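Local coordinates for SusD superfamily protein (Bacteroides vulgatus ATCC 8482, PDB 3JQ0) that probably binds nutrients, most likely glycans, at the bacterial outer membrane, as other members of the SusD family do, at residues Q11-A14 / F15-L19; E49-Q52 / G53-L57; N83-I86 / A87-E91; D458-H461 / Q462-A466. All blocks are in the same frame, centred on the assembly; numbering follows the deposited sequence.

Interaction 1: Q11-A14 / F15-L19; sequences QFTA and FNTGL
The peptide carbonyl of T13 is met by T17 on both faces, within one turn of the α-helix 9-25. On one face stands T17 N, which makes the regular i to i+4 bond. From the opposite face comes T17 OG1, 2.8 Å from T13 O and 37° out of the carbonyl plane, so that the hydroxyl adds a second donor to an oxygen already bonded. The hydroxyl arrives there because T17 OG1 lies beside its own backbone N (chi1 -61°), which turns it back along the helix. Water 1 gives T13 O a further, weak bond and accepts from N16 ND2 at 3.0 Å; the same amide nitrogen also donates to E106 of helix 97-122.

The aromatic rings leave the helix elsewhere. F12 meets the ring of W6 edge to face. With CG anti to the backbone N, the F15 ring projects beyond the helix surface to meet W6 as well, the planes at about 55°. The root of the F15 side chain stays near the preceding turn, with F15 CB 3.4 Å from Q11 O. Helix 75-91 covers F12 and F15 further out, while T13 and T17 lie on the exposed flank, T13 OG1 being bonded to Y103. The next rung of the helix is a plain backbone bond, with G18 N 2.9 Å from A14 O.

Interaction 2: E49-Q52 / G53-L57; sequences EASQ and GMERL
S51 and E55 tie together a type I' β turn, S51 to M54, that runs directly into a short 3-10 segment at 54-56. The tight side of the contact is polar. S51 OG donates to E55 OE1 over 2.7 Å, meeting the oxygen from above the carboxylate plane, 47° out of it. The turn itself is closed by M54 N, which donates to S51 O at 3.0 Å, and M54 CG packs against that same oxygen at 3.3 Å. E55 can reach back because its CG sits between the backbone N and the carbonyl carbon (chi1 70°) and the chain bends again at the next bond. An alanine in place of E55 would probably leave the S51 hydroxyl without this acceptor and remove the weak bond from G53 N.

The other side is looser. Q52 is exposed at the turn's corner; its chain is bent at chi2, and the side chain approaches the next residues through CB alone, 3.7 Å from G53 N. G53 follows with a positive phi of 92°, where a CB would clash with Q52 O. M54, a selenomethionine, turns inward instead and packs on Y28 and L32 of helix 27-34, so the turn is anchored by M54, while Q52 is exposed. A last, weak bond also ends on the glutamate: G53 N lies 2.9 Å from E55 OE1.

Interaction 3: N83-I86 / A87-E91; sequences NQMI and AKTTE
Two threonine hydroxyls, those of T89 and T90, fold back onto the carbonyls of M85 and I86 one turn earlier. T89 OG1 donates to M85 O over 2.8 Å and T90 OG1 to I86 O over 2.7 Å. In both residues the hydroxyl lies beside the backbone N (chi1 -57° and -61°), which directs it toward the preceding turn. Each carbonyl oxygen thus takes two bonds from one residue, the amide N-H on one face of its plane and the hydroxyl on the opposite face.

The backbone bonds form the framework on which this rests. A87 N bonds to N83 O, and K88 N reaches Q84 O in an almost straight bond of 2.9 Å.

Van der Waals contacts between carbon and oxygen complete the set. The selenomethionine M85 crosses T89 at a slant, with M85 CE 3.4 Å from T89 OG1, so the buried hydroxyl has a methyl group against it as well as its acceptor. I86 and T90 run alongside each other and point the same way, I86 CG2 being 4.0 Å from T90 OG1. K88 CG, beside its backbone N, lies 3.3 Å from Q84 O. A valine in place of T89 would probably keep much of the bulk but lose the second bond to M85 O and set a methyl group against that oxygen.

N83 is held by D130, Y128 and R111, while I86 packs on helix 97-122. Threonines bonded to the carbonyl four residues back are a familiar feature of α-helices, here in the last turns of helix 75-91, within the TPR-related helical scaffold of the SusD family.

Interaction 4: D458-H461 / Q462-A466; sequences DYVH and QYSSA
Y459 and Q462 lie side by side and point the same way, with the tyrosine ring and the amide plane turned 67° from one another. Their nearest approach joins Y459 CD1 to Q462 NE2 at 4.0 Å. The glutamine chain is extended beyond CG, which carries its amide along the ring to E432, the acceptor for NE2. At its root, Q462 CB stands over the centre of one face of the Y463 ring, 3.8 Å above the plane.

V460 and S464 meet where the chain leaves the helical path. S464 OG donates to V460 O over 2.7 Å from above the carbonyl plane, while accepting from A466 N at 3.0 Å, the bond that defines an ST turn. One hydroxyl thus links the V460 carbonyl to the backbone two residues beyond the serine. V460 CG1, anti to its backbone N (chi1 171°), lies close to that hydroxyl and 3.9 Å from A466 CB, so an apolar contact accompanies the polar one.

H461 points to another side: water 2 lies in its ring plane, 2.7 Å from ND1, and also approaches S464 O and A466 O. The imidazole stacks on W457. Around this short helix, 457-463, the tyrosines Y459 and Y463 pack on helix 430-441, and V460, S464 and A466 meet W449 of helix 448-455.

Overall arrangement
Interactions 1 and 3 form one packed unit, their centres 12 Å apart. Helices 9-25 and 75-91 meet there through F12 CE2 on T89 OG1 (3.5 Å), F15 CD1 on M85 SE and L19 CD1 on M85 CB (both 3.7 Å). Interaction 4 lies across the chain, about 41 Å from interaction 1 between centres. Interaction 2 is nearer to it: centres 20 Å apart, nearest atoms about 5 Å, with no touch, although S465 bonds to P58 and N60 just beyond 53-57. No substrate site is established at any of the four; a glycerol about 6 Å from the side chain of T17 and a sulfate about 6 Å from that of D458 probably come from crystallisation.

Interaction 1: Q11-A14 / F15-L19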
loop_
_atom_site.group_PDB
_atom_site.type_symbol
_atom_site.label_atom_id
_atom_site.label_comp_id
_atom_site.label_asym_id
_atom_site.label_seq_id
_atom_site.Cartn_x
_atom_site.Cartn_y
_atom_site.Cartn_z
ATOM N N GLN A 11 24.253 17.325 10.677
ATOM C CA GLN A 11 22.972 17.666 11.295
ATOM C C GLN A 11 21.844 17.582 10.259
ATOM O O GLN A 11 20.723 17.143 10.595
ATOM C CB GLN A 11 22.984 19.066 11.883
ATOM C CG GLN A 11 23.718 19.179 13.210
ATOM C CD GLN A 11 24.103 20.607 13.502
ATOM O OE1 GLN A 11 24.929 21.187 12.796
ATOM N NE2 GLN A 11 23.463 21.204 14.508
ATOM N N PHE A 12 22.118 18.005 9.014
ATOM C CA PHE A 12 21.150 17.763 7.921
ATOM C C PHE A 12 20.920 16.281 7.657
ATOM O O PHE A 12 19.759 15.874 7.492
ATOM C CB PHE A 12 21.567 18.511 6.648
ATOM C CG PHE A 12 21.394 19.995 6.758
ATOM C CD1 PHE A 12 22.408 20.823 7.244
ATOM C CD2 PHE A 12 20.206 20.571 6.370
ATOM C CE1 PHE A 12 22.210 22.173 7.343
ATOM C CE2 PHE A 12 19.988 21.912 6.486
ATOM C CZ PHE A 12 21.020 22.740 6.963
ATOM N N THR A 13 21.987 15.488 7.627
ATOM C CA THR A 13 21.868 14.052 7.419
ATOM C C THR A 13 20.976 13.448 8.514
ATOM O O THR A 13 20.064 12.661 8.230
ATOM C CB THR A 13 23.232 13.391 7.411
ATOM O OG1 THR A 13 23.994 13.915 6.318
ATOM C CG2 THR A 13 23.100 11.879 7.305
ATOM N N ALA A 14 21.247 13.815 9.770
ATOM C CA ALA A 14 20.515 13.267 10.903
ATOM C C ALA A 14 19.049 13.687 10.824
ATOM O O ALA A 14 18.151 12.902 11.110
ATOM C CB ALA A 14 21.141 13.746 12.220
ATOM N N PHE A 15 18.780 14.938 10.507
ATOM C CA PHE A 15 17.383 15.403 10.474
ATOM C C PHE A 15 16.599 14.702 9.347
ATOM O O PHE A 15 15.469 14.270 9.558
ATOM C CB PHE A 15 17.313 16.933 10.331
ATOM C CG PHE A 15 16.009 17.515 10.777
ATOM C CD1 PHE A 15 14.929 17.637 9.927
ATOM C CD2 PHE A 15 15.846 17.894 12.098
ATOM C CE1 PHE A 15 13.767 18.151 10.342
ATOM C CE2 PHE A 15 14.683 18.447 12.526
ATOM C CZ PHE A 15 13.624 18.586 11.630
ATOM N N ASN A 16 17.240 14.568 8.196
ATOM C CA ASN A 16 16.628 13.861 7.079
ATOM C C ASN A 16 16.327 12.403 7.435
ATOM O O ASN A 16 15.273 11.836 7.105
ATOM C CB ASN A 16 17.530 13.929 5.839
ATOM C CG ASN A 16 16.862 13.386 4.608
ATOM O OD1 ASN A 16 15.699 13.733 4.308
ATOM N ND2 ASN A 16 17.594 12.567 3.848
ATOM N N THR A 17 17.283 11.775 8.128
ATOM C CA THR A 17 17.115 10.414 8.567
ATOM C C THR A 17 15.907 10.346 9.529
ATOM O O THR A 17 15.072 9.432 9.454
ATOM C CB THR A 17 18.427 9.892 9.202
ATOM O OG1 THR A 17 19.426 9.936 8.187
ATOM C CG2 THR A 17 18.273 8.475 9.729
ATOM N N GLY A 18 15.806 11.337 10.418
ATOM C CA GLY A 18 14.685 11.416 11.317
ATOM C C GLY A 18 13.341 11.585 10.606
ATOM O O GLY A 18 12.328 10.985 11.049
ATOM N N LEU A 19 13.295 12.380 9.541
ATOM C CA LEU A 19 12.043 12.535 8.765
ATOM C C LEU A 19 11.609 11.181 8.229
ATOM O O LEU A 19 10.427 10.812 8.259
ATOM C CB LEU A 19 12.213 13.494 7.610
ATOM C CG LEU A 19 12.468 14.934 8.011
ATOM C CD1 LEU A 19 12.633 15.786 6.727
ATOM C CD2 LEU A 19 11.381 15.487 8.909
HETATM O O HOH W 1 20.181 11.616 4.919
#

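Interaction 2: E49-Q52 / G53-L57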
loop_
_atom_site.group_PDB
_atom_site.type_symbol
_atom_site.label_atom_id
_atom_site.label_comp_id
_atom_site.label_asym_id
_atom_site.label_seq_id
_atom_site.Cartn_x
_atom_site.Cartn_y
_atom_site.Cartn_z
ATOM N N GLU A 49 -9.951 -14.821 17.774
ATOM C CA GLU A 49 -9.673 -13.514 18.359
ATOM C C GLU A 49 -10.857 -12.577 18.228
ATOM O O GLU A 49 -11.471 -12.484 17.180
ATOM C CB GLU A 49 -8.492 -12.838 17.672
ATOM C CG GLU A 49 -7.129 -13.516 17.784
ATOM C CD GLU A 49 -6.794 -14.492 16.704
ATOM O OE1 GLU A 49 -7.674 -15.170 16.193
ATOM O OE2 GLU A 49 -5.570 -14.543 16.387
ATOM N N ALA A 50 -11.072 -11.763 19.256
ATOM C CA ALA A 50 -11.899 -10.584 19.138
ATOM C C ALA A 50 -11.196 -9.623 18.175
ATOM O O ALA A 50 -9.999 -9.398 18.280
ATOM C CB ALA A 50 -12.097 -9.936 20.506
ATOM N N SER A 51 -11.949 -8.986 17.262
ATOM C CA SER A 51 -11.360 -8.032 16.333
ATOM C C SER A 51 -11.212 -6.635 16.914
ATOM O O SER A 51 -10.468 -5.836 16.359
ATOM C CB SER A 51 -12.093 -8.025 15.005
ATOM O OG SER A 51 -13.503 -7.946 15.178
ATOM N N GLN A 52 -11.831 -6.359 18.060
ATOM C CA GLN A 52 -11.537 -5.171 18.839
ATOM C C GLN A 52 -11.630 -3.894 18.054
ATOM O O GLN A 52 -10.779 -3.016 18.171
ATOM C CB GLN A 52 -10.204 -5.289 19.544
ATOM C CG GLN A 52 -10.093 -6.495 20.483
ATOM C CD GLN A 52 -10.870 -6.364 21.747
ATOM O OE1 GLN A 52 -11.852 -5.603 21.817
ATOM N NE2 GLN A 52 -10.467 -7.123 22.777
ATOM N N GLY A 53 -12.667 -3.801 17.220
ATOM C CA GLY A 53 -12.976 -2.601 16.459
ATOM C C GLY A 53 -12.338 -2.584 15.093
ATOM O O GLY A 53 -12.729 -1.783 14.257
HETATM N N MSE A 54 -11.393 -3.483 14.804
HETATM C CA MSE A 54 -10.819 -3.504 13.441
HETATM C C MSE A 54 -11.907 -3.802 12.389
HETATM O O MSE A 54 -11.764 -3.366 11.233
HETATM C CB MSE A 54 -9.696 -4.510 13.339
HETATM C CG MSE A 54 -8.503 -4.236 14.208
HETATM SE SE MSE A 54 -7.778 -2.463 14.197
HETATM C CE MSE A 54 -7.381 -2.286 12.424
ATOM N N GLU A 55 -12.960 -4.517 12.780
ATOM C CA GLU A 55 -14.005 -4.864 11.845
ATOM C C GLU A 55 -14.721 -3.637 11.302
ATOM O O GLU A 55 -15.390 -3.735 10.271
ATOM C CB GLU A 55 -15.017 -5.817 12.522
ATOM C CG GLU A 55 -15.914 -5.240 13.601
ATOM C CD GLU A 55 -15.305 -4.924 14.960
ATOM O OE1 GLU A 55 -14.143 -5.342 15.233
ATOM O OE2 GLU A 55 -15.999 -4.292 15.785
ATOM N N ARG A 56 -14.634 -2.503 11.979
ATOM C CA ARG A 56 -15.316 -1.331 11.466
ATOM C C ARG A 56 -14.746 -0.840 10.148
ATOM O O ARG A 56 -15.419 -0.091 9.453
ATOM C CB ARG A 56 -15.323 -0.216 12.487
ATOM C CG ARG A 56 -16.095 -0.574 13.707
ATOM C CD ARG A 56 -16.391 0.686 14.479
ATOM N NE ARG A 56 -17.195 0.409 15.649
ATOM C CZ ARG A 56 -18.441 0.773 15.805
ATOM N NH1 ARG A 56 -19.045 1.529 14.906
ATOM N NH2 ARG A 56 -19.045 0.403 16.939
ATOM N N LEU A 57 -13.526 -1.268 9.822
ATOM C CA LEU A 57 -12.964 -0.976 8.496
ATOM C C LEU A 57 -13.664 -1.788 7.393
ATOM O O LEU A 57 -14.331 -1.182 6.547
ATOM C CB LEU A 57 -11.434 -1.063 8.487
ATOM C CG LEU A 57 -10.722 -0.157 9.463
ATOM C CD1 LEU A 57 -9.217 -0.269 9.307
ATOM C CD2 LEU A 57 -11.184 1.264 9.446
#

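Interaction 3: N83-I86 / A87-E91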
loop_
_atom_site.group_PDB
_atom_site.type_symbol
_atom_site.label_atom_id
_atom_site.label_comp_id
_atom_site.label_asym_id
_atom_site.label_seq_id
_atom_site.Cartn_x
_atom_site.Cartn_y
_atom_site.Cartn_z
ATOM N N ASN A 83 8.517 20.745 7.157
ATOM C CA ASN A 83 8.530 22.187 6.901
ATOM C C ASN A 83 9.785 22.872 7.436
ATOM O O ASN A 83 10.391 23.733 6.784
ATOM C CB ASN A 83 7.295 22.832 7.491
ATOM C CG ASN A 83 5.992 22.383 6.805
ATOM O OD1 ASN A 83 5.995 21.832 5.703
ATOM N ND2 ASN A 83 4.874 22.619 7.464
ATOM N N GLN A 84 10.220 22.452 8.610
ATOM C CA GLN A 84 11.498 22.891 9.155
ATOM C C GLN A 84 12.689 22.505 8.268
ATOM O O GLN A 84 13.533 23.354 7.963
ATOM C CB GLN A 84 11.658 22.323 10.557
ATOM C CG GLN A 84 12.938 22.728 11.256
ATOM C CD GLN A 84 13.048 22.225 12.673
ATOM O OE1 GLN A 84 12.145 21.549 13.186
ATOM N NE2 GLN A 84 14.171 22.529 13.306
HETATM N N MSE A 85 12.744 21.240 7.830
HETATM C CA MSE A 85 13.812 20.841 6.932
HETATM C C MSE A 85 13.829 21.692 5.672
HETATM O O MSE A 85 14.893 22.092 5.196
HETATM C CB MSE A 85 13.672 19.353 6.556
HETATM C CG MSE A 85 14.751 18.796 5.682
HETATM SE SE MSE A 85 16.420 18.639 6.651
HETATM C CE MSE A 85 17.497 17.870 5.201
ATOM N N ILE A 86 12.661 21.955 5.080
ATOM C CA ILE A 86 12.604 22.765 3.866
ATOM C C ILE A 86 13.223 24.152 4.114
ATOM O O ILE A 86 14.054 24.648 3.329
ATOM C CB ILE A 86 11.168 22.894 3.296
ATOM C CG1 ILE A 86 10.695 21.538 2.765
ATOM C CG2 ILE A 86 11.091 23.984 2.189
ATOM C CD1 ILE A 86 9.186 21.431 2.550
ATOM N N ALA A 87 12.799 24.775 5.193
ATOM C CA ALA A 87 13.320 26.121 5.488
ATOM C C ALA A 87 14.831 26.123 5.732
ATOM O O ALA A 87 15.575 26.923 5.130
ATOM C CB ALA A 87 12.610 26.696 6.667
ATOM N N LYS A 88 15.306 25.227 6.588
ATOM C CA LYS A 88 16.731 25.178 6.912
ATOM C C LYS A 88 17.623 24.817 5.734
ATOM O O LYS A 88 18.705 25.371 5.567
ATOM C CB LYS A 88 17.031 24.258 8.090
ATOM C CG LYS A 88 16.292 24.594 9.344
ATOM C CD LYS A 88 16.602 26.006 9.863
ATOM C CE LYS A 88 15.908 26.293 11.203
ATOM N NZ LYS A 88 16.318 27.655 11.741
ATOM N N THR A 89 17.144 23.896 4.903
ATOM C CA THR A 89 17.897 23.462 3.739
ATOM C C THR A 89 17.895 24.553 2.665
ATOM O O THR A 89 18.896 24.731 1.974
ATOM C CB THR A 89 17.341 22.142 3.206
ATOM O OG1 THR A 89 17.381 21.165 4.261
ATOM C CG2 THR A 89 18.113 21.608 2.017
ATOM N N THR A 90 16.777 25.245 2.500
ATOM C CA THR A 90 16.714 26.342 1.501
ATOM C C THR A 90 17.692 27.468 1.905
ATOM O O THR A 90 18.407 28.030 1.051
ATOM C CB THR A 90 15.288 26.879 1.353
ATOM O OG1 THR A 90 14.440 25.818 0.911
ATOM C CG2 THR A 90 15.204 28.059 0.335
ATOM N N GLU A 91 17.769 27.753 3.209
ATOM C CA GLU A 91 18.570 28.868 3.771
ATOM C C GLU A 91 20.065 28.577 3.834
ATOM O O GLU A 91 20.893 29.494 3.805
ATOM C CB GLU A 91 18.102 29.174 5.202
ATOM C CG GLU A 91 16.750 29.869 5.256
ATOM C CD GLU A 91 16.013 29.759 6.613
ATOM O OE1 GLU A 91 16.564 29.224 7.595
ATOM O OE2 GLU A 91 14.841 30.187 6.673
#

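Interaction 4: D458-H461 / Q462-A466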
loop_
_atom_site.group_PDB
_atom_site.type_symbol
_atom_site.label_atom_id
_atom_site.label_comp_id
_atom_site.label_asym_id
_atom_site.label_seq_id
_atom_site.Cartn_x
_atom_site.Cartn_y
_atom_site.Cartn_z
ATOM N N ASP A 458 -19.117 3.833 -8.461
ATOM C CA ASP A 458 -19.574 2.563 -9.013
ATOM C C ASP A 458 -18.683 1.404 -8.609
ATOM O O ASP A 458 -19.179 0.321 -8.306
ATOM C CB ASP A 458 -19.663 2.639 -10.512
ATOM C CG ASP A 458 -20.729 3.643 -11.000
ATOM O OD1 ASP A 458 -21.655 3.954 -10.259
ATOM O OD2 ASP A 458 -20.633 4.017 -12.180
ATOM N N TYR A 459 -17.369 1.660 -8.565
ATOM C CA TYR A 459 -16.411 0.644 -8.179
ATOM C C TYR A 459 -16.318 0.472 -6.660
ATOM O O TYR A 459 -16.257 -0.655 -6.165
ATOM C CB TYR A 459 -15.039 0.968 -8.775
ATOM C CG TYR A 459 -15.056 0.987 -10.291
ATOM C CD1 TYR A 459 -14.930 -0.153 -11.057
ATOM C CD2 TYR A 459 -15.349 2.155 -10.984
ATOM C CE1 TYR A 459 -15.027 -0.102 -12.455
ATOM C CE2 TYR A 459 -15.479 2.211 -12.331
ATOM C CZ TYR A 459 -15.298 1.082 -13.086
ATOM O OH TYR A 459 -15.385 1.110 -14.468
ATOM N N VAL A 460 -16.322 1.562 -5.912
ATOM C CA VAL A 460 -16.428 1.496 -4.459
ATOM C C VAL A 460 -17.610 0.619 -4.058
ATOM O O VAL A 460 -17.490 -0.196 -3.135
ATOM C CB VAL A 460 -16.531 2.901 -3.845
ATOM C CG1 VAL A 460 -16.870 2.810 -2.357
ATOM C CG2 VAL A 460 -15.301 3.732 -4.090
ATOM N N HIS A 461 -18.757 0.800 -4.694
ATOM C CA HIS A 461 -19.958 0.093 -4.312
ATOM C C HIS A 461 -19.891 -1.386 -4.675
ATOM O O HIS A 461 -20.442 -2.213 -3.975
ATOM C CB HIS A 461 -21.142 0.831 -4.902
ATOM C CG HIS A 461 -22.476 0.314 -4.466
ATOM N ND1 HIS A 461 -22.782 0.035 -3.154
ATOM C CD2 HIS A 461 -23.600 0.083 -5.173
ATOM C CE1 HIS A 461 -24.035 -0.352 -3.072
ATOM N NE2 HIS A 461 -24.548 -0.366 -4.287
ATOM N N GLN A 462 -19.250 -1.715 -5.781
ATOM C CA GLN A 462 -19.051 -3.114 -6.135
ATOM C C GLN A 462 -18.180 -3.839 -5.134
ATOM O O GLN A 462 -18.390 -5.034 -4.845
ATOM C CB GLN A 462 -18.341 -3.244 -7.521
ATOM C CG GLN A 462 -19.173 -2.925 -8.704
ATOM C CD GLN A 462 -18.502 -3.105 -10.040
ATOM O OE1 GLN A 462 -19.201 -2.965 -11.043
ATOM N NE2 GLN A 462 -17.202 -3.367 -10.110
ATOM N N TYR A 463 -17.136 -3.145 -4.646
ATOM C CA TYR A 463 -16.018 -3.790 -3.973
ATOM C C TYR A 463 -15.832 -3.327 -2.520
ATOM O O TYR A 463 -14.773 -3.503 -1.950
ATOM C CB TYR A 463 -14.769 -3.608 -4.802
ATOM C CG TYR A 463 -14.851 -4.240 -6.211
ATOM C CD1 TYR A 463 -15.284 -5.553 -6.368
ATOM C CD2 TYR A 463 -14.421 -3.522 -7.321
ATOM C CE1 TYR A 463 -15.326 -6.137 -7.623
ATOM C CE2 TYR A 463 -14.467 -4.089 -8.558
ATOM C CZ TYR A 463 -14.897 -5.403 -8.717
ATOM O OH TYR A 463 -14.930 -5.996 -9.981
ATOM N N SER A 464 -16.890 -2.824 -1.919
ATOM C CA SER A 464 -16.899 -2.489 -0.517
ATOM C C SER A 464 -18.309 -2.304 -0.037
ATOM O O SER A 464 -19.228 -2.127 -0.835
ATOM C CB SER A 464 -16.129 -1.183 -0.230
ATOM O OG SER A 464 -16.917 -0.021 -0.461
ATOM N N SER A 465 -18.448 -2.194 1.282
ATOM C CA SER A 465 -19.716 -1.858 1.949
ATOM C C SER A 465 -19.817 -0.373 2.310
ATOM O O SER A 465 -20.719 0.002 3.049
ATOM C CB SER A 465 -19.876 -2.696 3.180
ATOM O OG SER A 465 -18.773 -2.473 4.051
ATOM N N ALA A 466 -18.953 0.465 1.743
ATOM C CA ALA A 466 -19.004 1.893 2.051
ATOM C C ALA A 466 -20.297 2.528 1.580
ATOM O O ALA A 466 -20.902 2.095 0.613
ATOM C CB ALA A 466 -17.797 2.590 1.438
HETATM O O HOH W 2 -21.096 -0.071 -0.997
#